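Local coordinates for SusD superfamily protein (Bacteroides thetaiotaomicron, PDB 3MCX) that is of unknown detailed function but, as a SusD-family protein of the bacterial outer membrane, probably captures glycans or related nutrients for uptake, at residues N196-A206 against F252-L260; Q219-K230 against T372-Y380. One frame throughout, in Å; residues are numbered along the deposited sequence. Where two conformers were deposited one is given.

Contact 1. Residues N196-A206 against F252-L260; sequences NGYINYWAAQA and FQSESLFEL
The side chain of Asn-196 lies flat on the ring of Phe-252, amide and ring planes only 3° apart, so a polar side chain lies over an aromatic face. Asn-196 CB sits 3.5 Å from the Phe-252 ring centroid, almost on the normal, and the amide extends from there over CG and CB of Phe-252. The ring thus has Asn-196 on one face and, offset toward the rim of the other, Glu-259 OE2, which accepts from Phe-252 N (2.8 Å) and from Asn-350. Gly-197 lets the chain pass close: its CA meets Glu-259 O at 3.1 Å in a CA-H...O contact, and its positive phi (106°) would jam any CB against the preceding carbonyl. The polar coupling is left to bridging waters, one accepting from the N atoms of Gly-197 and Glu-259, another donating to Tyr-198 O and Leu-257 O.

Farther along the chain the contact turns apolar. With its CG anti to the backbone N (chi1 173°), Phe-258 presents a face to Ile-199, whose CG1 stands 3.5 Å from the ring centroid. Ala-203 CB packs 3.7 Å from Phe-258 CB, and Leu-257 CD1 meets Ala-206. The helix start is fixed by Asn-200, an N-cap whose OD1 accepts from Ala-203 N (2.9 Å). Behind the contact, Val-127 and Met-128 of helix 115-140 back Ile-199, helix 218-231 touches Trp-202, and Leu-257 with Phe-258 forms a classic beta bulge opposite Ile-354 of strand 351-355.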
loop_
_atom_site.group_PDB
_atom_site.type_symbol
_atom_site.label_atom_id
_atom_site.label_comp_id
_atom_site.label_asym_id
_atom_site.label_seq_id
_atom_site.Cartn_x
_atom_site.Cartn_y
_atom_site.Cartn_z
ATOM N N ASN A 196 2.469 14.527 11.964
ATOM C CA ASN A 196 1.224 14.287 11.255
ATOM C C ASN A 196 1.205 14.859 9.846
ATOM O O ASN A 196 1.268 16.075 9.670
ATOM C CB ASN A 196 0.039 14.895 12.043
ATOM C CG ASN A 196 -0.223 14.197 13.366
ATOM O OD1 ASN A 196 0.331 13.142 13.653
ATOM N ND2 ASN A 196 -1.086 14.791 14.177
ATOM N N GLY A 197 1.128 13.992 8.833
ATOM C CA GLY A 197 1.034 14.424 7.450
ATOM C C GLY A 197 2.306 14.240 6.669
ATOM O O GLY A 197 2.302 14.437 5.462
ATOM N N TYR A 198 3.388 13.881 7.369
ATOM C CA TYR A 198 4.756 13.899 6.828
ATOM C C TYR A 198 5.542 12.698 7.321
ATOM O O TYR A 198 5.143 12.040 8.271
ATOM C CB TYR A 198 5.490 15.137 7.309
ATOM C CG TYR A 198 4.780 16.412 7.004
ATOM C CD1 TYR A 198 4.647 16.842 5.701
ATOM C CD2 TYR A 198 4.235 17.189 8.012
ATOM C CE1 TYR A 198 4.018 18.024 5.396
ATOM C CE2 TYR A 198 3.588 18.374 7.715
ATOM C CZ TYR A 198 3.485 18.781 6.404
ATOM O OH TYR A 198 2.847 19.950 6.086
ATOM N N ILE A 199 6.683 12.428 6.686
ATOM C CA ILE A 199 7.524 11.290 7.021
ATOM C C ILE A 199 8.528 11.625 8.105
ATOM O O ILE A 199 9.281 12.590 7.968
ATOM C CB ILE A 199 8.292 10.811 5.768
ATOM C CG1 ILE A 199 7.292 10.271 4.754
ATOM C CG2 ILE A 199 9.325 9.753 6.134
ATOM C CD1 ILE A 199 7.857 10.167 3.334
ATOM N N ASN A 200 8.525 10.845 9.196
ATOM C CA ASN A 200 9.542 10.917 10.234
ATOM C C ASN A 200 10.376 9.625 10.283
ATOM O O ASN A 200 10.197 8.730 9.451
ATOM C CB ASN A 200 8.913 11.265 11.589
ATOM C CG ASN A 200 8.103 10.117 12.196
ATOM O OD1 ASN A 200 7.993 9.035 11.605
ATOM N ND2 ASN A 200 7.514 10.370 13.379
ATOM N N TYR A 201 11.288 9.551 11.256
ATOM C CA TYR A 201 12.198 8.414 11.377
ATOM C C TYR A 201 11.419 7.098 11.508
ATOM O O TYR A 201 11.789 6.091 10.892
ATOM C CB TYR A 201 13.154 8.637 12.575
ATOM C CG TYR A 201 14.034 7.459 12.889
ATOM C CD1 TYR A 201 13.618 6.460 13.755
ATOM C CD2 TYR A 201 15.298 7.342 12.299
ATOM C CE1 TYR A 201 14.452 5.376 14.036
ATOM C CE2 TYR A 201 16.128 6.279 12.582
ATOM C CZ TYR A 201 15.699 5.305 13.437
ATOM O OH TYR A 201 16.533 4.261 13.683
ATOM N N TRP A 202 10.382 7.126 12.339
ATOM C CA TRP A 202 9.582 5.928 12.633
ATOM C C TRP A 202 8.870 5.431 11.385
ATOM O O TRP A 202 8.860 4.222 11.126
ATOM C CB TRP A 202 8.628 6.191 13.816
ATOM C CG TRP A 202 9.392 6.774 14.947
ATOM C CD1 TRP A 202 9.353 8.065 15.388
ATOM C CD2 TRP A 202 10.428 6.126 15.691
ATOM N NE1 TRP A 202 10.256 8.242 16.385
ATOM C CE2 TRP A 202 10.957 7.079 16.578
ATOM C CE3 TRP A 202 10.960 4.831 15.698
ATOM C CZ2 TRP A 202 11.990 6.784 17.478
ATOM C CZ3 TRP A 202 11.967 4.532 16.588
ATOM C CH2 TRP A 202 12.491 5.511 17.456
ATOM N N ALA A 203 8.293 6.345 10.608
ATOM C CA ALA A 203 7.655 5.997 9.348
ATOM C C ALA A 203 8.664 5.363 8.383
ATOM O O ALA A 203 8.368 4.391 7.689
ATOM C CB ALA A 203 7.048 7.242 8.690
ATOM N N ALA A 204 9.833 5.975 8.282
ATOM C CA ALA A 204 10.852 5.475 7.371
ATOM C C ALA A 204 11.362 4.070 7.745
ATOM O O ALA A 204 11.525 3.215 6.875
ATOM C CB ALA A 204 12.036 6.482 7.238
ATOM N N GLN A 205 11.581 3.814 9.023
ATOM C CA GLN A 205 11.969 2.469 9.441
ATOM C C GLN A 205 10.821 1.489 9.210
ATOM O O GLN A 205 11.078 0.360 8.802
ATOM C CB GLN A 205 12.413 2.452 10.913
ATOM C CG GLN A 205 13.828 2.924 11.155
ATOM C CD GLN A 205 14.854 1.866 10.731
ATOM O OE1 GLN A 205 15.001 1.573 9.551
ATOM N NE2 GLN A 205 15.531 1.276 11.698
ATOM N N ALA A 206 9.581 1.910 9.448
ATOM C CA ALA A 206 8.408 1.071 9.179
ATOM C C ALA A 206 8.362 0.712 7.696
ATOM O O ALA A 206 8.201 -0.457 7.330
ATOM C CB ALA A 206 7.108 1.800 9.597
ATOM N N PHE A 252 -5.015 10.758 12.126
ATOM C CA PHE A 252 -3.788 10.629 12.931
ATOM C C PHE A 252 -3.992 9.930 14.283
ATOM O O PHE A 252 -3.589 10.422 15.318
ATOM C CB PHE A 252 -3.133 12.005 13.110
ATOM C CG PHE A 252 -2.933 12.738 11.805
ATOM C CD1 PHE A 252 -2.128 12.222 10.828
ATOM C CD2 PHE A 252 -3.582 13.930 11.574
ATOM C CE1 PHE A 252 -1.970 12.880 9.631
ATOM C CE2 PHE A 252 -3.399 14.603 10.378
ATOM C CZ PHE A 252 -2.601 14.071 9.427
ATOM N N GLN A 253 -4.595 8.750 14.221
ATOM C CA GLN A 253 -4.830 7.928 15.405
ATOM C C GLN A 253 -3.528 7.212 15.772
ATOM O O GLN A 253 -2.557 7.269 15.041
ATOM C CB GLN A 253 -6.016 6.989 15.153
ATOM C CG GLN A 253 -7.319 7.771 14.913
ATOM C CD GLN A 253 -7.723 8.607 16.130
ATOM O OE1 GLN A 253 -8.133 8.057 17.147
ATOM N NE2 GLN A 253 -7.568 9.951 16.054
ATOM N N SER A 254 -3.532 6.557 16.926
ATOM C CA SER A 254 -2.304 6.167 17.606
ATOM C C SER A 254 -1.424 5.146 16.888
ATOM O O SER A 254 -0.246 5.047 17.221
ATOM C CB SER A 254 -2.610 5.668 19.026
ATOM O OG SER A 254 -3.292 4.424 19.004
ATOM N N GLU A 255 -1.960 4.400 15.932
ATOM C CA GLU A 255 -1.123 3.476 15.194
ATOM C C GLU A 255 -0.500 4.108 13.961
ATOM O O GLU A 255 0.427 3.549 13.384
ATOM C CB GLU A 255 -1.918 2.249 14.731
ATOM C CG GLU A 255 -2.337 1.273 15.825
ATOM C CD GLU A 255 -2.663 -0.132 15.288
ATOM O OE1 GLU A 255 -2.330 -0.467 14.108
ATOM O OE2 GLU A 255 -3.257 -0.897 16.076
ATOM N N SER A 256 -1.037 5.241 13.502
ATOM C CA SER A 256 -0.645 5.802 12.207
ATOM C C SER A 256 0.779 6.325 12.223
ATOM O O SER A 256 1.089 7.205 13.040
ATOM C CB SER A 256 -1.582 6.957 11.858
ATOM O OG SER A 256 -1.231 7.464 10.592
ATOM N N LEU A 257 1.638 5.794 11.354
ATOM C CA LEU A 257 3.040 6.219 11.329
ATOM C C LEU A 257 3.309 7.245 10.228
ATOM O O LEU A 257 4.112 8.154 10.411
ATOM C CB LEU A 257 3.945 5.010 11.188
ATOM C CG LEU A 257 3.958 4.054 12.380
ATOM C CD1 LEU A 257 4.428 2.670 11.933
ATOM C CD2 LEU A 257 4.880 4.558 13.463
ATOM N N PHE A 258 2.662 7.083 9.086
ATOM C CA PHE A 258 2.704 8.075 7.995
ATOM C C PHE A 258 1.327 8.066 7.361
ATOM O O PHE A 258 0.840 7.041 6.937
ATOM C CB PHE A 258 3.802 7.728 7.004
ATOM C CG PHE A 258 3.838 8.578 5.736
ATOM C CD1 PHE A 258 3.545 9.936 5.753
ATOM C CD2 PHE A 258 4.215 8.003 4.543
ATOM C CE1 PHE A 258 3.604 10.689 4.568
ATOM C CE2 PHE A 258 4.280 8.782 3.351
ATOM C CZ PHE A 258 3.946 10.097 3.384
ATOM N N GLU A 259 0.714 9.250 7.321
ATOM C CA GLU A 259 -0.651 9.405 6.832
ATOM C C GLU A 259 -0.762 10.769 6.159
ATOM O O GLU A 259 -0.358 11.778 6.729
ATOM C CB GLU A 259 -1.603 9.280 8.019
ATOM C CG GLU A 259 -3.056 9.612 7.765
ATOM C CD GLU A 259 -3.857 9.405 9.054
ATOM O OE1 GLU A 259 -3.600 8.392 9.754
ATOM O OE2 GLU A 259 -4.699 10.242 9.414
ATOM N N LEU A 260 -1.309 10.780 4.945
ATOM C CA LEU A 260 -1.461 12.014 4.171
ATOM C C LEU A 260 -2.767 12.686 4.545
ATOM O O LEU A 260 -3.812 12.056 4.610
ATOM C CB LEU A 260 -1.398 11.731 2.673
ATOM C CG LEU A 260 -0.081 11.118 2.212
ATOM C CD1 LEU A 260 -0.255 10.494 0.831
ATOM C CD2 LEU A 260 1.032 12.180 2.231
HETATM O O HOH W 1 -2.758 12.857 16.378
HETATM O O HOH W 2 1.803 11.234 9.305
HETATM O O HOH W 3 5.521 10.261 10.109
#

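Contact 2. Residues Q219-K230 against T372-Y380; sequences QKAYDAATDVIK and TDIEEAQGY. With ZN (zinc ion), chain C.
Tyr-222 and Tyr-380 reach toward each other's helices, joining 218-231 to 374-385 in the mainly helical SusD fold, whose family belongs to the TPR clan. The axes of segments 219-230 and 374-380 pass 12.8 Å apart at closest and cross at 57°, so long side chains make the contact. A chi1 of -163° swings the Tyr-222 ring to the side opposite its own N and sends the hydroxyl across to Glu-376, donating to OE1 at 2.6 Å. The carboxylate oxygen lies at the edge of the ring, near its plane, and accepts the O-H through its anti lone pair. At the other side of the ring, Tyr-222 CE1 rests against Ala-377 CB, and Thr-226 CG2 leans over the rim of one ring face.

Tyr-380 is a knob set in a hole of Tyr-222, Thr-226, Ile-229 and Lys-230. Ile-229 CD1 stands over the centre of its ring, 4.0 Å from the centroid, while Thr-226 CG2 comes to 3.6 Å from Tyr-380 CE2; the opposite face carries Glu-376 O of its own helix. Ala-363 of helix 356-370 adds a further wall.

In one of its two conformers, Lys-230 NZ meets Glu-376 OE2 at 2.8 Å in a salt bridge, approaching from above the carboxylate plane, and shares a water with the Tyr-380 hydroxyl. Replacing Glu-376 by an alanine removes both acceptors and would probably leave the Tyr-222 hydroxyl without its mate and the Lys-230 ammonium without its charge partner. Elsewhere on helix 374-385, Glu-375 points away from the interface and binds a zinc ion through OE2.

One carboxylate can therefore serve a phenol with one oxygen and an ammonium with the other; when the lysine is so placed, it probably favours the ionised form of Glu-376, which in turn may strengthen the tyrosine bond.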
loop_
_atom_site.group_PDB
_atom_site.type_symbol
_atom_site.label_atom_id
_atom_site.label_comp_id
_atom_site.label_asym_id
_atom_site.label_seq_id
_atom_site.Cartn_x
_atom_site.Cartn_y
_atom_site.Cartn_z
ATOM N N GLN A 219 16.242 -10.723 8.363
ATOM C CA GLN A 219 16.915 -10.080 9.498
ATOM C C GLN A 219 16.821 -8.536 9.393
ATOM O O GLN A 219 16.566 -7.870 10.399
ATOM C CB GLN A 219 18.365 -10.509 9.597
ATOM C CG GLN A 219 19.061 -9.982 10.833
ATOM C CD GLN A 219 18.439 -10.486 12.125
ATOM O OE1 GLN A 219 18.260 -11.691 12.314
ATOM N NE2 GLN A 219 18.113 -9.562 13.028
ATOM N N LYS A 220 17.083 -7.960 8.214
ATOM C CA LYS A 220 16.988 -6.498 8.057
ATOM C C LYS A 220 15.569 -6.001 8.300
ATOM O O LYS A 220 15.364 -4.933 8.888
ATOM C CB LYS A 220 17.473 -6.051 6.677
ATOM C CG LYS A 220 18.939 -6.359 6.440
ATOM C CD LYS A 220 19.314 -6.180 5.003
ATOM C CE LYS A 220 20.796 -6.266 4.846
ATOM N NZ LYS A 220 21.481 -5.217 5.664
ATOM N N ALA A 221 14.573 -6.752 7.811
ATOM C CA ALA A 221 13.180 -6.406 8.062
ATOM C C ALA A 221 12.899 -6.419 9.559
ATOM O O ALA A 221 12.202 -5.518 10.087
ATOM C CB ALA A 221 12.226 -7.361 7.312
ATOM N N TYR A 222 13.382 -7.456 10.222
ATOM C CA TYR A 222 13.182 -7.601 11.665
ATOM C C TYR A 222 13.827 -6.463 12.442
ATOM O O TYR A 222 13.236 -5.934 13.394
ATOM C CB TYR A 222 13.727 -8.957 12.168
ATOM C CG TYR A 222 13.214 -9.370 13.531
ATOM C CD1 TYR A 222 11.956 -9.963 13.659
ATOM C CD2 TYR A 222 13.959 -9.170 14.673
ATOM C CE1 TYR A 222 11.462 -10.337 14.889
ATOM C CE2 TYR A 222 13.476 -9.566 15.922
ATOM C CZ TYR A 222 12.207 -10.127 16.005
ATOM O OH TYR A 222 11.705 -10.522 17.231
ATOM N N ASP A 223 15.057 -6.122 12.075
ATOM C CA ASP A 223 15.747 -5.023 12.747
ATOM C C ASP A 223 14.989 -3.695 12.591
ATOM O O ASP A 223 14.805 -2.971 13.582
ATOM C CB ASP A 223 17.206 -4.925 12.281
ATOM C CG ASP A 223 18.054 -6.110 12.753
ATOM O OD1 ASP A 223 17.675 -6.789 13.708
ATOM O OD2 ASP A 223 19.067 -6.372 12.105
ATOM N N ALA A 224 14.523 -3.392 11.384
ATOM C CA ALA A 224 13.785 -2.149 11.161
ATOM C C ALA A 224 12.478 -2.144 11.925
ATOM O O ALA A 224 12.127 -1.140 12.567
ATOM C CB ALA A 224 13.537 -1.905 9.673
ATOM N N ALA A 225 11.714 -3.244 11.837
ATOM C CA ALA A 225 10.405 -3.308 12.496
ATOM C C ALA A 225 10.583 -3.215 14.003
ATOM O O ALA A 225 9.871 -2.480 14.662
ATOM C CB ALA A 225 9.650 -4.595 12.104
ATOM N N THR A 226 11.539 -3.950 14.568
ATOM C CA THR A 226 11.718 -3.921 16.032
ATOM C C THR A 226 12.276 -2.603 16.544
ATOM O O THR A 226 12.024 -2.231 17.691
ATOM C CB THR A 226 12.523 -5.128 16.583
ATOM O OG1 THR A 226 13.802 -5.205 15.956
ATOM C CG2 THR A 226 11.756 -6.444 16.395
ATOM N N ASP A 227 13.031 -1.886 15.722
ATOM C CA ASP A 227 13.420 -0.529 16.090
ATOM C C ASP A 227 12.155 0.288 16.366
ATOM O O ASP A 227 12.043 0.885 17.446
ATOM C CB ASP A 227 14.252 0.100 14.977
ATOM C CG ASP A 227 14.838 1.466 15.330
ATOM O OD1 ASP A 227 14.844 1.892 16.495
ATOM O OD2 ASP A 227 15.331 2.106 14.388
ATOM N N VAL A 228 11.189 0.246 15.453
ATOM C CA VAL A 228 9.934 0.987 15.661
ATOM C C VAL A 228 9.192 0.499 16.914
ATOM O O VAL A 228 8.761 1.291 17.752
ATOM C CB VAL A 228 9.020 0.906 14.434
ATOM C CG1 VAL A 228 7.682 1.658 14.717
ATOM C CG2 VAL A 228 9.761 1.461 13.182
ATOM N N ILE A 229 9.039 -0.821 17.035
ATOM C CA ILE A 229 8.271 -1.427 18.122
ATOM C C ILE A 229 8.878 -1.098 19.475
ATOM O O ILE A 229 8.161 -0.677 20.393
ATOM C CB ILE A 229 8.205 -2.939 17.936
ATOM C CG1 ILE A 229 7.360 -3.299 16.722
ATOM C CG2 ILE A 229 7.632 -3.652 19.223
ATOM C CD1 ILE A 229 7.553 -4.751 16.255
ATOM N N LYS A 230 10.195 -1.266 19.595
ATOM C CA LYS A 230 10.885 -1.148 20.886
ATOM C C LYS A 230 11.242 0.281 21.276
ATOM O O LYS A 230 11.289 0.604 22.464
ATOM C CB LYS A 230 12.184 -1.972 20.886
ATOM C CG LYS A 230 11.986 -3.487 20.871
ATOM C CD LYS A 230 13.264 -4.218 20.439
ATOM C CE LYS A 230 13.124 -5.740 20.482
ATOM N NZ LYS A 230 12.698 -6.264 21.816
ATOM N N THR A 372 15.136 -17.375 13.935
ATOM C CA THR A 372 15.652 -16.951 15.225
ATOM C C THR A 372 14.796 -15.810 15.742
ATOM O O THR A 372 14.048 -15.219 14.999
ATOM C CB THR A 372 17.130 -16.508 15.172
ATOM O OG1 THR A 372 17.311 -15.459 14.229
ATOM C CG2 THR A 372 18.050 -17.707 14.816
ATOM N N ASP A 373 14.944 -15.502 17.028
ATOM C CA ASP A 373 14.029 -14.595 17.756
ATOM C C ASP A 373 12.578 -15.065 17.655
ATOM O O ASP A 373 11.643 -14.259 17.623
ATOM C CB ASP A 373 14.196 -13.138 17.315
ATOM C CG ASP A 373 15.604 -12.620 17.555
ATOM O OD1 ASP A 373 16.071 -12.621 18.726
ATOM O OD2 ASP A 373 16.241 -12.208 16.567
ATOM N N ILE A 374 12.390 -16.383 17.634
ATOM C CA ILE A 374 11.071 -16.955 17.399
ATOM C C ILE A 374 10.066 -16.586 18.489
ATOM O O ILE A 374 8.984 -16.121 18.173
ATOM C CB ILE A 374 11.141 -18.482 17.266
ATOM C CG1 ILE A 374 11.973 -18.845 16.033
ATOM C CG2 ILE A 374 9.718 -19.097 17.153
ATOM C CD1 ILE A 374 11.410 -18.343 14.758
ATOM N N GLU A 375 10.430 -16.741 19.755
ATOM C CA GLU A 375 9.517 -16.415 20.847
ATOM C C GLU A 375 9.114 -14.940 20.824
ATOM O O GLU A 375 7.947 -14.601 20.983
ATOM C CB GLU A 375 10.133 -16.762 22.202
ATOM C CG GLU A 375 9.110 -16.705 23.273
ATOM C CD GLU A 375 9.601 -17.060 24.628
ATOM O OE1 GLU A 375 10.822 -17.265 24.841
ATOM O OE2 GLU A 375 8.714 -17.138 25.498
ATOM N N GLU A 376 10.074 -14.064 20.585
ATOM C CA GLU A 376 9.793 -12.630 20.480
ATOM C C GLU A 376 8.836 -12.349 19.320
ATOM O O GLU A 376 7.868 -11.580 19.443
ATOM C CB GLU A 376 11.112 -11.840 20.348
ATOM C CG GLU A 376 10.933 -10.346 20.407
ATOM C CD GLU A 376 12.243 -9.601 20.388
ATOM O OE1 GLU A 376 12.904 -9.610 19.333
ATOM O OE2 GLU A 376 12.592 -9.004 21.435
ATOM N N ALA A 377 9.123 -12.949 18.170
ATOM C CA ALA A 377 8.279 -12.822 16.980
ATOM C C ALA A 377 6.828 -13.298 17.193
ATOM O O ALA A 377 5.851 -12.624 16.769
ATOM C CB ALA A 377 8.930 -13.585 15.809
ATOM N N GLN A 378 6.696 -14.446 17.855
ATOM C CA GLN A 378 5.400 -15.015 18.192
ATOM C C GLN A 378 4.627 -14.042 19.100
ATOM O O GLN A 378 3.422 -13.813 18.923
ATOM C CB GLN A 378 5.678 -16.398 18.797
ATOM C CG GLN A 378 4.851 -16.879 19.873
ATOM C CD GLN A 378 5.475 -18.123 20.498
ATOM O OE1 GLN A 378 6.406 -18.716 19.942
ATOM N NE2 GLN A 378 4.972 -18.511 21.633
ATOM N N GLY A 379 5.352 -13.395 19.999
ATOM C CA GLY A 379 4.772 -12.380 20.882
ATOM C C GLY A 379 4.171 -11.243 20.096
ATOM O O GLY A 379 3.109 -10.735 20.446
ATOM N N TYR A 380 4.842 -10.831 19.019
ATOM C CA TYR A 380 4.324 -9.716 18.229
ATOM C C TYR A 380 3.039 -10.085 17.497
ATOM O O TYR A 380 2.119 -9.260 17.363
ATOM C CB TYR A 380 5.370 -9.189 17.238
ATOM C CG TYR A 380 6.604 -8.603 17.893
ATOM C CD1 TYR A 380 6.514 -7.822 19.053
ATOM C CD2 TYR A 380 7.872 -8.813 17.346
ATOM C CE1 TYR A 380 7.655 -7.279 19.641
ATOM C CE2 TYR A 380 9.002 -8.263 17.922
ATOM C CZ TYR A 380 8.894 -7.498 19.059
ATOM O OH TYR A 380 10.031 -6.948 19.638
HETATM ZN ZN ZN C . 9.183 -17.388 27.347
HETATM O O HOH W 4 17.676 -10.124 15.869
HETATM O O HOH W 5 9.730 -5.952 22.080
#

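Overall arrangement
The two contacts meet through one helical pair: helix 201-214, whose start packs in contact 1, lies against helix 218-231, which carries one side of contact 2. Tyr-201 and Gln-205 both probably bond to Asp-227 OD2, and Trp-202 O packs against Val-228, joining regions whose centres are 19 Å apart. Contact 1 is the more buried, and there a loop and helix start meet a bulged strand through stacking, apolar faces and water bridges. Contact 2 lies farther from the centre of the chain, between two helices, with exposed residues at its margin; charge and hydroxyl chemistry accordingly flanks its aromatic centre. The pair illustrates how direct polar bonding can give way to water and carbon contacts inward.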